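Long-range contacts in SH3 domain-containing protein (Dictyostelium discoideum, PDB 4NQI), which remodels membranes as an inverse-BAR protein in osmoregulation, phagocytosis and cytokinesis, probably by binding phosphoinositides through the I-BAR domain described here: residues Phe78-Asp83 with Ser214-Thr219; Lys86-Arg91 with Ala207-Lys212; Asp93-Val98 with Glu200-Leu205. One frame throughout, in Å; residues are numbered along the deposited sequence.

How the contacts relate
All three contacts join the same two long helices of the I-BAR domain, 72-140 and 152-224, which run antiparallel, and all lie within the IRSp53/MIM homology domain. They are nested: contact 1 closes the widest loop, contact 2 lies inside it, and contact 3 inside contact 2. Their centres follow one another at about 11 Å, so contacts 1 and 3 are about 22 Å apart, and contact 1 is the farthest from the centre of the chain, at about 33 Å. Leu205 of contact 3 packs against Leu88 and Arg91 of contact 2. Each contact also touches the second subunit, so this helix pair contributes to the dimer.

Contact 1. Residues Phe78-Asp83 with Ser214-Thr219; sequences FKKLAD and STNLNT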
ATOM      1  N   PHE B  78     -12.489 -13.920  13.120  1.00 34.61           N
ATOM      2  CA  PHE B  78     -12.831 -13.660  11.725  1.00 41.28           C
ATOM      3  C   PHE B  78     -13.414 -12.259  11.553  1.00 44.56           C
ATOM      4  O   PHE B  78     -13.018 -11.514  10.652  1.00 42.87           O
ATOM      5  CB  PHE B  78     -13.834 -14.705  11.226  1.00 40.69           C
ATOM      6  CG  PHE B  78     -13.288 -16.109  11.184  1.00 44.21           C
ATOM      7  CD1 PHE B  78     -11.936 -16.340  10.966  1.00 47.81           C
ATOM      8  CD2 PHE B  78     -14.131 -17.198  11.354  1.00 46.85           C
ATOM      9  CE1 PHE B  78     -11.437 -17.633  10.921  1.00 47.27           C
ATOM     10  CE2 PHE B  78     -13.636 -18.492  11.311  1.00 47.42           C
ATOM     11  CZ  PHE B  78     -12.289 -18.708  11.094  1.00 48.24           C
ATOM     12  N   LYS B  79     -14.358 -11.907  12.422  1.00 40.43           N
ATOM     13  CA  LYS B  79     -15.001 -10.596  12.384  1.00 43.41           C
ATOM     14  C   LYS B  79     -13.986  -9.482  12.595  1.00 41.84           C
ATOM     15  O   LYS B  79     -14.029  -8.448  11.926  1.00 43.48           O
ATOM     16  CB  LYS B  79     -16.084 -10.509  13.460  1.00 47.01           C
ATOM     17  CG  LYS B  79     -16.759  -9.149  13.563  1.00 49.84           C
ATOM     18  CD  LYS B  79     -17.400  -8.754  12.236  1.00 56.69           C
ATOM     19  CE  LYS B  79     -18.237  -7.489  12.372  0.78 60.72           C
ATOM     20  NZ  LYS B  79     -19.041  -7.236  11.141  0.89 64.44           N
ATOM     21  N   LYS B  80     -13.070  -9.708  13.528  1.00 45.52           N
ATOM     22  CA  LYS B  80     -12.059  -8.723  13.876  1.00 42.75           C
ATOM     23  C   LYS B  80     -11.074  -8.529  12.723  1.00 42.92           C
ATOM     24  O   LYS B  80     -10.626  -7.410  12.458  1.00 40.14           O
ATOM     25  CB  LYS B  80     -11.333  -9.164  15.146  1.00 48.92           C
ATOM     26  CG  LYS B  80     -10.515  -8.076  15.803  1.00 55.53           C
ATOM     27  CD  LYS B  80      -9.979  -8.531  17.150  1.00 62.68           C
ATOM     28  CE  LYS B  80      -8.943  -7.552  17.660  1.00 68.14           C
ATOM     29  NZ  LYS B  80      -7.941  -7.277  16.595  1.00 69.12           N
ATOM     30  N   LEU B  81     -10.748  -9.621  12.036  1.00 45.52           N
ATOM     31  CA  LEU B  81      -9.878  -9.563  10.865  1.00 38.13           C
ATOM     32  C   LEU B  81     -10.568  -8.805   9.733  1.00 38.26           C
ATOM     33  O   LEU B  81      -9.950  -7.977   9.062  1.00 34.43           O
ATOM     34  CB  LEU B  81      -9.493 -10.976  10.410  1.00 40.65           C
ATOM     35  CG  LEU B  81      -8.668 -11.100   9.125  1.00 39.74           C
ATOM     36  CD1 LEU B  81      -7.365 -10.343   9.258  1.00 37.86           C
ATOM     37  CD2 LEU B  81      -8.393 -12.558   8.781  1.00 33.38           C
ATOM     38  N   ALA B  82     -11.856  -9.087   9.540  1.00 36.19           N
ATOM     39  CA  ALA B  82     -12.654  -8.420   8.513  1.00 37.35           C
ATOM     40  C   ALA B  82     -12.717  -6.908   8.731  1.00 40.74           C
ATOM     41  O   ALA B  82     -12.524  -6.131   7.790  1.00 45.52           O
ATOM     42  CB  ALA B  82     -14.059  -9.008   8.467  1.00 31.61           C
ATOM     43  N   ASP B  83     -12.998  -6.498   9.967  1.00 39.88           N
ATOM     44  CA  ASP B  83     -13.089  -5.078  10.307  1.00 46.53           C
ATOM     45  C   ASP B  83     -11.769  -4.345  10.074  1.00 41.33           C
ATOM     46  O   ASP B  83     -11.755  -3.194   9.631  1.00 44.03           O
ATOM     47  CB  ASP B  83     -13.528  -4.898  11.763  1.00 49.63           C
ATOM     48  CG  ASP B  83     -14.991  -5.239  11.981  1.00 59.54           C
ATOM     49  OD1 ASP B  83     -15.725  -5.394  10.982  1.00 63.99           O
ATOM     50  OD2 ASP B  83     -15.408  -5.339  13.155  1.00 62.56           O
ATOM     51  N   SER B 214      -0.975  -6.140  13.963  1.00 45.57           N
ATOM     52  CA  SER B 214      -0.305  -6.718  15.127  1.00 46.78           C
ATOM     53  C   SER B 214      -1.320  -7.237  16.143  1.00 39.16           C
ATOM     54  O   SER B 214      -1.115  -8.286  16.756  1.00 41.58           O
ATOM     55  CB  SER B 214       0.621  -5.696  15.787  1.00 46.31           C
ATOM     56  OG  SER B 214       1.715  -5.384  14.944  1.00 56.11           O
ATOM     57  N   THR B 215      -2.412  -6.495  16.317  1.00 38.19           N
ATOM     58  CA  THR B 215      -3.485  -6.910  17.218  1.00 46.44           C
ATOM     59  C   THR B 215      -4.157  -8.198  16.722  1.00 42.49           C
ATOM     60  O   THR B 215      -4.471  -9.086  17.519  1.00 40.63           O
ATOM     61  CB  THR B 215      -4.538  -5.796  17.394  1.00 54.10           C
ATOM     62  OG1 THR B 215      -3.887  -4.575  17.773  1.00 59.25           O
ATOM     63  CG2 THR B 215      -5.542  -6.174  18.466  1.00 58.74           C
ATOM     64  N   ASN B 216      -4.373  -8.295  15.409  1.00 41.69           N
ATOM     65  CA  ASN B 216      -4.939  -9.503  14.812  1.00 42.76           C
ATOM     66  C   ASN B 216      -4.007 -10.699  14.985  1.00 41.24           C
ATOM     67  O   ASN B 216      -4.446 -11.786  15.360  1.00 45.08           O
ATOM     68  CB  ASN B 216      -5.232  -9.292  13.325  1.00 43.12           C
ATOM     69  CG  ASN B 216      -6.217  -8.169  13.075  1.00 43.18           C
ATOM     70  OD1 ASN B 216      -5.849  -7.109  12.568  1.00 46.28           O
ATOM     71  ND2 ASN B 216      -7.482  -8.402  13.414  1.00 41.76           N
ATOM     72  N   LEU B 217      -2.719 -10.489  14.709  1.00 39.17           N
ATOM     73  CA  LEU B 217      -1.703 -11.524  14.901  1.00 43.10           C
ATOM     74  C   LEU B 217      -1.701 -12.047  16.335  1.00 47.89           C
ATOM     75  O   LEU B 217      -1.642 -13.256  16.561  1.00 53.98           O
ATOM     76  CB  LEU B 217      -0.313 -10.996  14.538  1.00 37.99           C
ATOM     77  CG  LEU B 217       0.001 -10.823  13.052  1.00 41.67           C
ATOM     78  CD1 LEU B 217       1.397 -10.251  12.849  1.00 40.10           C
ATOM     79  CD2 LEU B 217      -0.136 -12.145  12.317  1.00 35.77           C
ATOM     80  N   ASN B 218      -1.769 -11.133  17.298  1.00 46.23           N
ATOM     81  CA  ASN B 218      -1.844 -11.510  18.705  1.00 43.87           C
ATOM     82  C   ASN B 218      -3.094 -12.334  19.003  1.00 42.69           C
ATOM     83  O   ASN B 218      -3.024 -13.352  19.696  1.00 50.71           O
ATOM     84  CB  ASN B 218      -1.794 -10.269  19.599  1.00 51.65           C
ATOM     85  CG  ASN B 218      -1.820 -10.612  21.077  1.00 60.12           C
ATOM     86  OD1 ASN B 218      -0.837 -11.113  21.626  1.00 63.37           O
ATOM     87  ND2 ASN B 218      -2.945 -10.338  21.731  1.00 58.37           N
ATOM     88  N   THR B 219      -4.233 -11.897  18.471  1.00 38.40           N
ATOM     89  CA  THR B 219      -5.493 -12.623  18.631  1.00 43.95           C
ATOM     90  C   THR B 219      -5.433 -14.010  17.985  1.00 42.67           C
ATOM     91  O   THR B 219      -5.831 -15.006  18.598  1.00 40.87           O
ATOM     92  CB  THR B 219      -6.682 -11.832  18.047  1.00 49.36           C
ATOM     93  OG1 THR B 219      -6.896 -10.646  18.824  1.00 51.79           O
ATOM     94  CG2 THR B 219      -7.952 -12.671  18.067  1.00 42.90           C
TER
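Lys80 reaches across to helix 214-219, crossing the side chain of Thr215 at about a right angle and those of Asn216 and Thr219 at a slant. Its ammonium end lies beside the methyl of Thr215, with Lys80 NZ 3.2 Å from Thr215 CG2, while farther back along the chain Lys80 CE passes Thr219 OG1 at 3.9 Å. The first torsion of Lys80 sets CG anti to the backbone N (chi1 -165°); the chain then runs extended until chi4 (-50°) bends the amine over toward Thr215 and Asn216. Asn216 extends its amide toward helix 78-83, where the group lies between the Lys80 amine and the backbone of Leu81. Leu81 and Asn216 mark the nearest backbone approach, their CA atoms 6.3 Å apart. The helices are part of the elongated antiparallel bundle of the I-BAR domain, their local axes 10.2 Å apart and their directions 167° apart. Leu81 packs against Leu63 of helix 15-64 and Phe195 of the second subunit, and Phe78 sets its ring edge-to-face with His188 of that subunit. Within helix 214-219 the hydroxyl of Thr219 is tied back to its own helix: Thr219 OG1 donates to Thr215 O at 3.2 Å, a carbonyl that also accepts from Thr219 N on the opposite face of its plane. An alanine in place of Lys80 is likely to leave the Thr215 methyl and the Asn216 amide without the chain that lies against them, opening a gap between the two helices there.

Contact 2. Residues Lys86-Arg91 with Ala207-Lys212; sequences KDLENR and ADTMSK
With CG beside the backbone N (chi1 -69°) and the branch carried onward by an extended second torsion, Leu88 spreads both methyls against Thr209; Arg91, also with CG beside its N, runs extended to NE and carries its guanidinium across to Asp208. Leu88 CD2 lies 3.8 Å from Thr209 OG1, and Leu88 CD1 stands 4.0 Å from Thr209 CA, so the leucine fork lies over the start of that residue. The threonine hydroxyl is bonded to Leu205 O one turn back, and Leu88 packs on it with its methyls. Lys212 slides past Leu88 in the opposite direction, Lys212 CD coming within 4.1 Å of Leu88 CG. This is side-by-side packing of two antiparallel helices in the I-BAR bundle, with local axes 10.5 Å apart and 177° between their directions. On the other flank of helix 86-91, Lys86 and Glu89 lean on Leu57 of helix 15-64, and Glu89 also bonds to Tyr45 of the second subunit. The polar side of the contact is a salt bridge, Arg91 NH1 to Asp208 OD2 at 3.3 Å. As a hydrogen bond it is weak, bent to 123° at the hydrogen, and the guanidinium and carboxylate planes are turned steeply against each other. Beyond its chi4 bend the Lys212 amine comes near Asp87 without forming a salt bridge: Lys212 CE touches Asp87 CB at 3.9 Å, whereas Lys212 NZ stays 4.2 Å from Asp87 OD2. The aspartates on the two helices probably offset the like charges of Arg91 and Lys212, which come near each other here.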
ATOM      1  N   LYS B  86     -11.172  -3.996   6.280  1.00 33.84           N
ATOM      2  CA  LYS B  86     -12.106  -2.995   5.770  1.00 39.23           C
ATOM      3  C   LYS B  86     -11.621  -1.578   6.080  1.00 42.15           C
ATOM      4  O   LYS B  86     -11.516  -0.737   5.180  1.00 39.39           O
ATOM      5  CB  LYS B  86     -13.506  -3.207   6.349  1.00 46.25           C
ATOM      6  CG  LYS B  86     -14.529  -2.204   5.827  1.00 53.15           C
ATOM      7  N   ASP B  87     -11.312  -1.323   7.348  1.00 42.09           N
ATOM      8  CA  ASP B  87     -10.844  -0.008   7.770  1.00 46.96           C
ATOM      9  C   ASP B  87      -9.570   0.422   7.042  1.00 45.77           C
ATOM     10  O   ASP B  87      -9.447   1.574   6.636  1.00 47.05           O
ATOM     11  CB  ASP B  87     -10.646   0.026   9.286  1.00 61.25           C
ATOM     12  CG  ASP B  87     -11.961   0.030  10.042  1.00 72.57           C
ATOM     13  OD1 ASP B  87     -12.997   0.373   9.430  1.00 75.96           O
ATOM     14  OD2 ASP B  87     -11.958  -0.299  11.249  1.00 75.11           O
ATOM     15  N   LEU B  88      -8.632  -0.504   6.874  1.00 43.82           N
ATOM     16  CA  LEU B  88      -7.383  -0.204   6.174  1.00 38.67           C
ATOM     17  C   LEU B  88      -7.590   0.056   4.678  1.00 39.90           C
ATOM     18  O   LEU B  88      -6.951   0.941   4.105  1.00 40.84           O
ATOM     19  CB  LEU B  88      -6.364  -1.326   6.387  1.00 42.18           C
ATOM     20  CG  LEU B  88      -5.800  -1.454   7.805  1.00 44.46           C
ATOM     21  CD1 LEU B  88      -4.890  -2.663   7.925  1.00 41.73           C
ATOM     22  CD2 LEU B  88      -5.045  -0.194   8.198  1.00 40.73           C
ATOM     23  N   GLU B  89      -8.483  -0.702   4.046  1.00 47.64           N
ATOM     24  CA  GLU B  89      -8.747  -0.517   2.620  1.00 51.29           C
ATOM     25  C   GLU B  89      -9.517   0.772   2.343  1.00 48.22           C
ATOM     26  O   GLU B  89      -9.338   1.394   1.293  1.00 46.91           O
ATOM     27  CB  GLU B  89      -9.476  -1.725   2.023  1.00 52.46           C
ATOM     28  CG  GLU B  89      -8.653  -3.011   2.013  1.00 54.82           C
ATOM     29  CD  GLU B  89      -7.288  -2.846   1.360  1.00 65.55           C
ATOM     30  OE1 GLU B  89      -7.168  -2.076   0.383  1.00 70.05           O
ATOM     31  OE2 GLU B  89      -6.328  -3.494   1.827  1.00 67.85           O
ATOM     32  N   ASN B  90     -10.371   1.169   3.283  1.00 43.43           N
ATOM     33  CA  ASN B  90     -11.033   2.466   3.204  1.00 44.58           C
ATOM     34  C   ASN B  90     -10.010   3.599   3.256  1.00 44.42           C
ATOM     35  O   ASN B  90     -10.131   4.590   2.535  1.00 46.64           O
ATOM     36  CB  ASN B  90     -12.060   2.627   4.333  1.00 45.01           C
ATOM     37  CG  ASN B  90     -13.421   2.043   3.981  1.00 46.87           C
ATOM     38  OD1 ASN B  90     -13.890   2.163   2.849  1.00 50.78           O
ATOM     39  ND2 ASN B  90     -14.062   1.415   4.960  1.00 46.55           N
ATOM     40  N   ARG B  91      -8.997   3.440   4.104  1.00 44.53           N
ATOM     41  CA  ARG B  91      -7.963   4.459   4.258  1.00 46.90           C
ATOM     42  C   ARG B  91      -6.991   4.488   3.080  1.00 47.55           C
ATOM     43  O   ARG B  91      -6.403   5.529   2.784  1.00 45.41           O
ATOM     44  CB  ARG B  91      -7.205   4.270   5.573  1.00 47.50           C
ATOM     45  CG  ARG B  91      -8.091   4.354   6.810  1.00 53.97           C
ATOM     46  CD  ARG B  91      -7.284   4.235   8.096  1.00 66.39           C
ATOM     47  NE  ARG B  91      -8.105   3.765   9.211  1.00 74.52           N
ATOM     48  CZ  ARG B  91      -8.096   4.293  10.432  1.00 82.11           C
ATOM     49  NH1 ARG B  91      -7.307   5.321  10.713  1.00 82.70           N
ATOM     50  NH2 ARG B  91      -8.882   3.788  11.375  1.00 86.49           N
ATOM     51  N   ALA B 207       1.554   3.112   9.174  1.00 41.15           N
ATOM     52  CA  ALA B 207       1.539   3.119  10.634  1.00 40.28           C
ATOM     53  C   ALA B 207       0.247   2.516  11.186  1.00 37.14           C
ATOM     54  O   ALA B 207       0.265   1.804  12.196  1.00 36.34           O
ATOM     55  CB  ALA B 207       1.740   4.531  11.165  1.00 33.95           C
ATOM     56  N   ASP B 208      -0.874   2.809  10.531  1.00 37.19           N
ATOM     57  CA  ASP B 208      -2.154   2.224  10.924  1.00 42.38           C
ATOM     58  C   ASP B 208      -2.170   0.720  10.655  1.00 42.61           C
ATOM     59  O   ASP B 208      -2.760  -0.050  11.415  1.00 43.57           O
ATOM     60  CB  ASP B 208      -3.311   2.901  10.185  1.00 46.21           C
ATOM     61  CG  ASP B 208      -3.477   4.363  10.563  1.00 53.21           C
ATOM     62  OD1 ASP B 208      -2.979   4.772  11.634  1.00 54.27           O
ATOM     63  OD2 ASP B 208      -4.121   5.104   9.789  1.00 58.54           O
ATOM     64  N   THR B 209      -1.520   0.310   9.569  1.00 43.53           N
ATOM     65  CA  THR B 209      -1.442  -1.102   9.201  1.00 41.89           C
ATOM     66  C   THR B 209      -0.670  -1.900  10.249  1.00 43.05           C
ATOM     67  O   THR B 209      -1.116  -2.974  10.676  1.00 36.66           O
ATOM     68  CB  THR B 209      -0.774  -1.287   7.828  1.00 40.50           C
ATOM     69  OG1 THR B 209      -1.494  -0.538   6.842  1.00 47.13           O
ATOM     70  CG2 THR B 209      -0.759  -2.755   7.431  1.00 37.42           C
HETATM   71  N   MSE B 210       0.483  -1.373  10.661  1.00 38.47           N
HETATM   72  CA  MSE B 210       1.304  -2.029  11.678  1.00 38.80           C
HETATM   73  C   MSE B 210       0.547  -2.150  12.997  1.00 40.70           C
HETATM   74  O   MSE B 210       0.563  -3.201  13.637  1.00 46.42           O
HETATM   75  CB  MSE B 210       2.612  -1.265  11.903  1.00 35.34           C
HETATM   76  CG  MSE B 210       3.529  -1.209  10.691  1.00 42.57           C
HETATM   77 SE   MSE B 210       5.157  -0.179  11.017  0.52 45.47          SE
HETATM   78  CE  MSE B 210       5.994  -1.337  12.334  1.00 29.96           C
ATOM     79  N   SER B 211      -0.119  -1.070  13.396  1.00 38.65           N
ATOM     80  CA  SER B 211      -0.883  -1.049  14.641  1.00 42.15           C
ATOM     81  C   SER B 211      -2.028  -2.063  14.633  1.00 41.16           C
ATOM     82  O   SER B 211      -2.227  -2.787  15.610  1.00 40.42           O
ATOM     83  CB  SER B 211      -1.433   0.354  14.900  1.00 40.57           C
ATOM     84  OG  SER B 211      -2.184   0.395  16.102  1.00 46.19           O
ATOM     85  N   LYS B 212      -2.772  -2.116  13.530  1.00 40.79           N
ATOM     86  CA  LYS B 212      -3.935  -2.998  13.430  1.00 39.23           C
ATOM     87  C   LYS B 212      -3.571  -4.475  13.282  1.00 35.32           C
ATOM     88  O   LYS B 212      -4.044  -5.312  14.051  1.00 34.73           O
ATOM     89  CB  LYS B 212      -4.851  -2.566  12.280  1.00 41.88           C
ATOM     90  CG  LYS B 212      -5.747  -1.379  12.603  1.00 44.43           C
ATOM     91  CD  LYS B 212      -7.009  -1.386  11.743  1.00 53.73           C
ATOM     92  CE  LYS B 212      -7.902  -0.190  12.056  1.00 57.80           C
ATOM     93  NZ  LYS B 212      -8.407  -0.194  13.460  1.00 56.67           N
TER

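Contact 3. Residues Asp93-Val98 with Glu200-Leu205; sequences DDVAKV and EKEIEL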
ATOM      1  N   ASP B  93      -8.008   4.048   0.065  1.00 47.12           N
ATOM      2  CA  ASP B  93      -8.788   4.840  -0.878  1.00 49.75           C
ATOM      3  C   ASP B  93      -8.579   6.336  -0.629  1.00 50.02           C
ATOM      4  O   ASP B  93      -8.388   7.108  -1.576  1.00 41.13           O
ATOM      5  CB  ASP B  93     -10.271   4.477  -0.782  1.00 47.10           C
ATOM      6  CG  ASP B  93     -11.127   5.263  -1.752  1.00 56.79           C
ATOM      7  OD1 ASP B  93     -10.989   5.053  -2.976  1.00 58.49           O
ATOM      8  OD2 ASP B  93     -11.948   6.085  -1.290  1.00 62.51           O
ATOM      9  N   ASP B  94      -8.597   6.734   0.641  1.00 52.60           N
ATOM     10  CA  ASP B  94      -8.357   8.125   1.016  1.00 51.05           C
ATOM     11  C   ASP B  94      -6.956   8.577   0.609  1.00 49.07           C
ATOM     12  O   ASP B  94      -6.754   9.731   0.223  1.00 51.22           O
ATOM     13  CB  ASP B  94      -8.560   8.320   2.519  1.00 55.96           C
ATOM     14  CG  ASP B  94     -10.010   8.152   2.940  1.00 63.72           C
ATOM     15  OD1 ASP B  94     -10.904   8.244   2.069  1.00 64.69           O
ATOM     16  OD2 ASP B  94     -10.256   7.936   4.146  1.00 67.84           O
ATOM     17  N   VAL B  95      -5.993   7.663   0.704  1.00 43.46           N
ATOM     18  CA  VAL B  95      -4.631   7.928   0.252  1.00 39.29           C
ATOM     19  C   VAL B  95      -4.611   8.226  -1.249  1.00 41.79           C
ATOM     20  O   VAL B  95      -3.988   9.191  -1.693  1.00 39.62           O
ATOM     21  CB  VAL B  95      -3.691   6.749   0.580  1.00 40.86           C
ATOM     22  CG1 VAL B  95      -2.378   6.872  -0.175  1.00 43.79           C
ATOM     23  CG2 VAL B  95      -3.437   6.675   2.081  1.00 38.79           C
ATOM     24  N   ALA B  96      -5.316   7.405  -2.022  1.00 40.01           N
ATOM     25  CA  ALA B  96      -5.423   7.609  -3.466  1.00 46.10           C
ATOM     26  C   ALA B  96      -6.037   8.972  -3.795  1.00 50.07           C
ATOM     27  O   ALA B  96      -5.581   9.666  -4.709  1.00 55.90           O
ATOM     28  CB  ALA B  96      -6.238   6.494  -4.097  1.00 42.99           C
ATOM     29  N   LYS B  97      -7.070   9.345  -3.040  1.00 46.35           N
ATOM     30  CA  LYS B  97      -7.751  10.627  -3.216  1.00 51.00           C
ATOM     31  C   LYS B  97      -6.808  11.807  -2.964  1.00 47.30           C
ATOM     32  O   LYS B  97      -6.888  12.826  -3.653  1.00 43.34           O
ATOM     33  CB  LYS B  97      -8.951  10.724  -2.270  1.00 54.54           C
ATOM     34  CG  LYS B  97     -10.024   9.652  -2.461  1.00 62.15           C
ATOM     35  CD  LYS B  97     -10.957   9.981  -3.617  1.00 67.27           C
ATOM     36  CE  LYS B  97     -12.415   9.710  -3.251  1.00 69.54           C
ATOM     37  NZ  LYS B  97     -12.671   8.288  -2.887  1.00 71.37           N
ATOM     38  N   VAL B  98      -5.929  11.667  -1.972  1.00 48.28           N
ATOM     39  CA  VAL B  98      -4.947  12.702  -1.647  1.00 44.78           C
ATOM     40  C   VAL B  98      -3.967  12.909  -2.801  1.00 44.02           C
ATOM     41  O   VAL B  98      -3.677  14.045  -3.180  1.00 49.75           O
ATOM     42  CB  VAL B  98      -4.175  12.364  -0.351  1.00 41.87           C
ATOM     43  CG1 VAL B  98      -2.947  13.252  -0.200  1.00 42.49           C
ATOM     44  CG2 VAL B  98      -5.084  12.502   0.865  1.00 34.58           C
ATOM     45  N   GLU B 200       3.237  11.626   3.114  1.00 39.80           N
ATOM     46  CA  GLU B 200       2.795  11.705   4.505  1.00 45.49           C
ATOM     47  C   GLU B 200       1.624  10.762   4.786  1.00 39.58           C
ATOM     48  O   GLU B 200       1.576  10.112   5.829  1.00 38.22           O
ATOM     49  CB  GLU B 200       2.403  13.143   4.858  1.00 46.90           C
ATOM     50  CG  GLU B 200       3.583  14.107   4.957  1.00 59.48           C
ATOM     51  CD  GLU B 200       3.143  15.561   5.029  1.00 71.43           C
ATOM     52  OE1 GLU B 200       1.933  15.830   4.859  1.00 76.63           O
ATOM     53  OE2 GLU B 200       4.008  16.434   5.250  1.00 76.84           O
ATOM     54  N   LYS B 201       0.683  10.693   3.849  1.00 37.85           N
ATOM     55  CA  LYS B 201      -0.490   9.839   4.001  1.00 39.44           C
ATOM     56  C   LYS B 201      -0.136   8.363   3.849  1.00 41.23           C
ATOM     57  O   LYS B 201      -0.753   7.507   4.483  1.00 38.49           O
ATOM     58  CB  LYS B 201      -1.581  10.237   3.004  1.00 40.24           C
ATOM     59  CG  LYS B 201      -2.590  11.240   3.554  1.00 50.63           C
ATOM     60  CD  LYS B 201      -3.554  10.561   4.521  0.82 53.67           C
ATOM     61  CE  LYS B 201      -4.645  11.516   4.992  0.50 57.65           C
ATOM     62  NZ  LYS B 201      -5.855  10.778   5.459  1.00 58.32           N
ATOM     63  N   GLU B 202       0.858   8.067   3.012  1.00 41.77           N
ATOM     64  CA  GLU B 202       1.352   6.697   2.885  1.00 44.48           C
ATOM     65  C   GLU B 202       1.977   6.224   4.190  1.00 47.66           C
ATOM     66  O   GLU B 202       1.739   5.097   4.632  1.00 46.26           O
ATOM     67  CB  GLU B 202       2.380   6.579   1.758  1.00 42.14           C
ATOM     68  CG  GLU B 202       1.792   6.371   0.372  1.00 59.34           C
ATOM     69  CD  GLU B 202       1.260   4.965   0.149  1.00 76.53           C
ATOM     70  OE1 GLU B 202       1.134   4.200   1.131  1.00 76.61           O
ATOM     71  OE2 GLU B 202       0.969   4.624  -1.017  1.00 85.04           O
ATOM     72  N   ILE B 203       2.782   7.095   4.793  1.00 42.46           N
ATOM     73  CA  ILE B 203       3.407   6.829   6.086  1.00 40.61           C
ATOM     74  C   ILE B 203       2.345   6.576   7.162  1.00 41.08           C
ATOM     75  O   ILE B 203       2.476   5.661   7.981  1.00 46.55           O
ATOM     76  CB  ILE B 203       4.333   8.003   6.491  1.00 33.46           C
ATOM     77  CG1 ILE B 203       5.563   8.034   5.579  1.00 39.83           C
ATOM     78  CG2 ILE B 203       4.756   7.903   7.949  1.00 29.30           C
ATOM     79  CD1 ILE B 203       6.499   9.206   5.830  1.00 40.68           C
ATOM     80  N   GLU B 204       1.286   7.379   7.135  1.00 43.87           N
ATOM     81  CA  GLU B 204       0.166   7.231   8.059  1.00 46.71           C
ATOM     82  C   GLU B 204      -0.527   5.876   7.902  1.00 37.36           C
ATOM     83  O   GLU B 204      -0.744   5.165   8.887  1.00 39.44           O
ATOM     84  CB  GLU B 204      -0.833   8.367   7.837  1.00 57.10           C
ATOM     85  CG  GLU B 204      -2.058   8.328   8.736  1.00 70.52           C
ATOM     86  CD  GLU B 204      -2.966   9.529   8.530  1.00 84.67           C
ATOM     87  OE1 GLU B 204      -2.444  10.633   8.256  1.00 91.69           O
ATOM     88  OE2 GLU B 204      -4.200   9.371   8.638  1.00 89.38           O
ATOM     89  N   LEU B 205      -0.870   5.524   6.665  1.00 38.54           N
ATOM     90  CA  LEU B 205      -1.507   4.240   6.377  1.00 42.53           C
ATOM     91  C   LEU B 205      -0.638   3.074   6.837  1.00 41.17           C
ATOM     92  O   LEU B 205      -1.135   2.125   7.449  1.00 42.56           O
ATOM     93  CB  LEU B 205      -1.801   4.101   4.882  1.00 48.71           C
ATOM     94  CG  LEU B 205      -2.313   2.719   4.461  1.00 48.76           C
ATOM     95  CD1 LEU B 205      -3.729   2.492   4.963  1.00 45.01           C
ATOM     96  CD2 LEU B 205      -2.247   2.527   2.958  1.00 50.32           C
TER
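Helices 93-98 and 200-205 run antiparallel, their local axes 9.7 Å apart and their directions 173° from each other, with the backbones nearest at Val95 and Lys201, whose CA atoms are 5.9 Å apart. Val95 has the largest share of the contact, with Lys201 close behind, and it divides its two methyls between different partners. CG2, anti to the carbonyl carbon, presses on the main chain of the opposite helix, where Val95 CG2 lies 3.7 Å from Lys201 O; the same methyl reaches Leu205 CB at 4.1 Å, one turn farther along. CG1, anti to the backbone N (chi1 166°), meets the carboxylate end of Glu202, with Val95 CG1 and Glu202 OE2 4.1 Å apart. Glu202 crosses Val95 at about a right angle, its chain bent at chi2 (-74°) so that the acid end folds toward the valine. A turn later along helix 93-98, Val98 sets its CG2 against the aliphatic part of Lys201, Val98 CG2 to Lys201 CG being 3.9 Å, again with the side chains at about a right angle. In the I-BAR bundle Ala96 packs on Gln46 and Ala49 of helix 15-64, while Glu202 packs on Phe213 of the second subunit, so helix 72-140 borders helix 15-64 here and helix 152-224 borders the second subunit. Between the two segments the contact is van der Waals packing of valine methyls on both apolar and polar atoms: a backbone carbonyl, the leucine CB, the aliphatic stem of Lys201 and the carboxylate end of Glu202. Such a seam is held by close fit of shape rather than by directed bonds between the segments, the lysine bending at chi2 and its amine turning to a long salt bridge with Glu204 of its own helix.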